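Local coordinates for protein putative sortase (Streptococcus pneumoniae, PDB 2W1J) that probably acts as a pilus-associated class C sortase, a cysteine transpeptidase that covalently links pilin subunits into the fibre on the pneumococcal surface, at residues I112-G117 / K122-L127. Sequence-based numbering, arbitrary orientation.
Sequences ITAHTG and KMFTDL
F124 N donates to H115 O over 2.8 Å, nearly in line with the carbonyl (C=O...N 172°) though bent at the hydrogen, where the chain leaving strand 108-113 meets the type II' beta turn K122-T125. Two residues on from H115, G117 N points almost straight at T125 OG1 (2.8 Å, N-H...O 173°), and T116 and T125 bring their CA atoms to 4.0 Å. The T125 hydroxyl is gripped twice: while accepting from G117 it donates to K122 O at 2.8 Å, on a lone pair in the carbonyl plane, and through these two bonds the side chain joins the turn to the neighbouring loop. K122 O also receives T125 N, the bond that closes the turn. That hydroxyl lies beside its own backbone N (chi1 -66°), within range of both partners. T116 OG1 reaches T125 O through one water and is also hydrogen-bonded to T176 OG1. Next to these polar contacts the F124 ring carries the apolar contact. A114 CB sits over one face of the F124 ring, 3.6 Å from its centroid, in a CH-pi contact, while L127 CD1 lies over the opposite face, offset toward the rim. I112 O meets the ring edge in plane, 3.6 Å from F124 CE2. M123 CB lies 3.3 Å from H115 O and beside the A114 methyl before its bent chain turns off toward L118. The loop thus folds back within the sortase beta-barrel domain: F124 touches L78 of strand 76-82 and L174 of strand 170-178, and L127 reaches L187 and V189 of strand 185-194. The H115 ring meets W44, and H115 ND1 bonds a glycerol probably left from crystallisation.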
loop_
_atom_site.group_PDB
_atom_site.type_symbol
_atom_site.label_atom_id
_atom_site.label_comp_id
_atom_site.label_asym_id
_atom_site.label_seq_id
_atom_site.Cartn_x
_atom_site.Cartn_y
_atom_site.Cartn_z
ATOM N N ILE A 112 -1.917 0.535 -2.291
ATOM C CA ILE A 112 -1.852 -0.605 -1.382
ATOM C C ILE A 112 -3.201 -1.323 -1.455
ATOM O O ILE A 112 -4.244 -0.687 -1.312
ATOM C CB ILE A 112 -1.543 -0.159 0.068
ATOM C CG1 ILE A 112 -0.194 0.571 0.137
ATOM C CG2 ILE A 112 -1.572 -1.369 1.020
ATOM C CD1 ILE A 112 0.135 1.112 1.508
ATOM N N THR A 113 -3.157 -2.631 -1.701
ATOM C CA THR A 113 -4.314 -3.441 -2.083
ATOM C C THR A 113 -4.614 -4.505 -1.031
ATOM O O THR A 113 -3.688 -5.125 -0.513
ATOM C CB THR A 113 -3.949 -4.212 -3.362
ATOM O OG1 THR A 113 -3.360 -3.320 -4.317
ATOM C CG2 THR A 113 -5.158 -4.908 -3.958
ATOM N N ALA A 114 -5.890 -4.757 -0.753
ATOM C CA ALA A 114 -6.239 -5.904 0.085
ATOM C C ALA A 114 -7.683 -6.317 -0.158
ATOM O O ALA A 114 -8.470 -5.552 -0.735
ATOM C CB ALA A 114 -5.998 -5.604 1.574
ATOM N N HIS A 115 -8.028 -7.524 0.275
ATOM C CA HIS A 115 -9.348 -8.090 0.011
ATOM C C HIS A 115 -10.457 -7.425 0.812
ATOM O O HIS A 115 -10.231 -6.852 1.881
ATOM C CB HIS A 115 -9.366 -9.577 0.365
ATOM C CG HIS A 115 -8.644 -10.452 -0.609
ATOM N ND1 HIS A 115 -8.828 -10.368 -1.972
ATOM C CD2 HIS A 115 -7.775 -11.471 -0.408
ATOM C CE1 HIS A 115 -8.088 -11.286 -2.572
ATOM N NE2 HIS A 115 -7.446 -11.974 -1.645
ATOM N N THR A 116 -11.677 -7.556 0.294
ATOM C CA THR A 116 -12.896 -7.330 1.062
ATOM C C THR A 116 -13.704 -8.625 1.043
ATOM O O THR A 116 -13.828 -9.272 0.002
ATOM C CB THR A 116 -13.761 -6.182 0.469
ATOM O OG1 THR A 116 -13.224 -4.899 0.848
ATOM C CG2 THR A 116 -15.181 -6.269 0.973
ATOM N N GLY A 117 -14.228 -9.022 2.199
ATOM C CA GLY A 117 -15.157 -10.147 2.244
ATOM C C GLY A 117 -14.535 -11.527 2.369
ATOM O O GLY A 117 -15.234 -12.524 2.217
ATOM N N LYS A 122 -10.438 -10.006 8.034
ATOM C CA LYS A 122 -11.188 -8.845 7.583
ATOM C C LYS A 122 -10.457 -8.020 6.520
ATOM O O LYS A 122 -11.106 -7.415 5.673
ATOM C CB LYS A 122 -11.647 -7.976 8.759
ATOM C CG LYS A 122 -10.524 -7.362 9.558
ATOM C CD LYS A 122 -11.043 -6.650 10.800
ATOM C CE LYS A 122 -9.994 -5.693 11.335
ATOM N NZ LYS A 122 -10.464 -5.007 12.569
ATOM N N MET A 123 -9.124 -8.039 6.534
ATOM C CA MET A 123 -8.340 -7.277 5.554
ATOM C C MET A 123 -8.912 -5.863 5.392
ATOM O O MET A 123 -8.979 -5.129 6.376
ATOM C CB MET A 123 -8.229 -8.031 4.221
ATOM C CG MET A 123 -7.597 -9.431 4.335
ATOM S SD MET A 123 -5.959 -9.398 5.088
ATOM C CE MET A 123 -5.423 -11.067 4.714
ATOM N N PHE A 124 -9.332 -5.493 4.180
ATOM C CA PHE A 124 -9.861 -4.139 3.915
ATOM C C PHE A 124 -11.405 -4.097 3.856
ATOM O O PHE A 124 -11.997 -3.174 3.299
ATOM C CB PHE A 124 -9.297 -3.561 2.608
ATOM C CG PHE A 124 -7.933 -2.901 2.726
ATOM C CD1 PHE A 124 -7.252 -2.765 3.934
ATOM C CD2 PHE A 124 -7.344 -2.390 1.578
ATOM C CE1 PHE A 124 -6.000 -2.142 3.970
ATOM C CE2 PHE A 124 -6.110 -1.768 1.604
ATOM C CZ PHE A 124 -5.432 -1.632 2.796
ATOM N N THR A 125 -12.070 -5.092 4.434
ATOM C CA THR A 125 -13.535 -5.127 4.381
ATOM C C THR A 125 -14.177 -3.826 4.858
ATOM O O THR A 125 -15.176 -3.374 4.282
ATOM C CB THR A 125 -14.093 -6.307 5.188
ATOM O OG1 THR A 125 -13.696 -7.516 4.543
ATOM C CG2 THR A 125 -15.626 -6.249 5.266
ATOM N N ASP A 126 -13.630 -3.238 5.919
ATOM C CA ASP A 126 -14.237 -2.038 6.496
ATOM C C ASP A 126 -13.786 -0.729 5.834
ATOM O O ASP A 126 -14.068 0.357 6.335
ATOM C CB ASP A 126 -14.004 -1.982 8.009
ATOM C CG ASP A 126 -14.859 -2.980 8.777
ATOM O OD1 ASP A 126 -15.929 -3.404 8.274
ATOM O OD2 ASP A 126 -14.450 -3.346 9.897
ATOM N N LEU A 127 -13.112 -0.822 4.691
ATOM C CA LEU A 127 -12.729 0.393 3.971
ATOM C C LEU A 127 -13.946 1.250 3.630
ATOM O O LEU A 127 -13.835 2.475 3.540
ATOM C CB LEU A 127 -11.976 0.047 2.688
ATOM C CG LEU A 127 -10.649 0.758 2.450
ATOM C CD1 LEU A 127 -9.656 0.623 3.612
ATOM C CD2 LEU A 127 -10.019 0.273 1.147
HETATM O O HOH W 1 -14.717 -2.559 1.686
#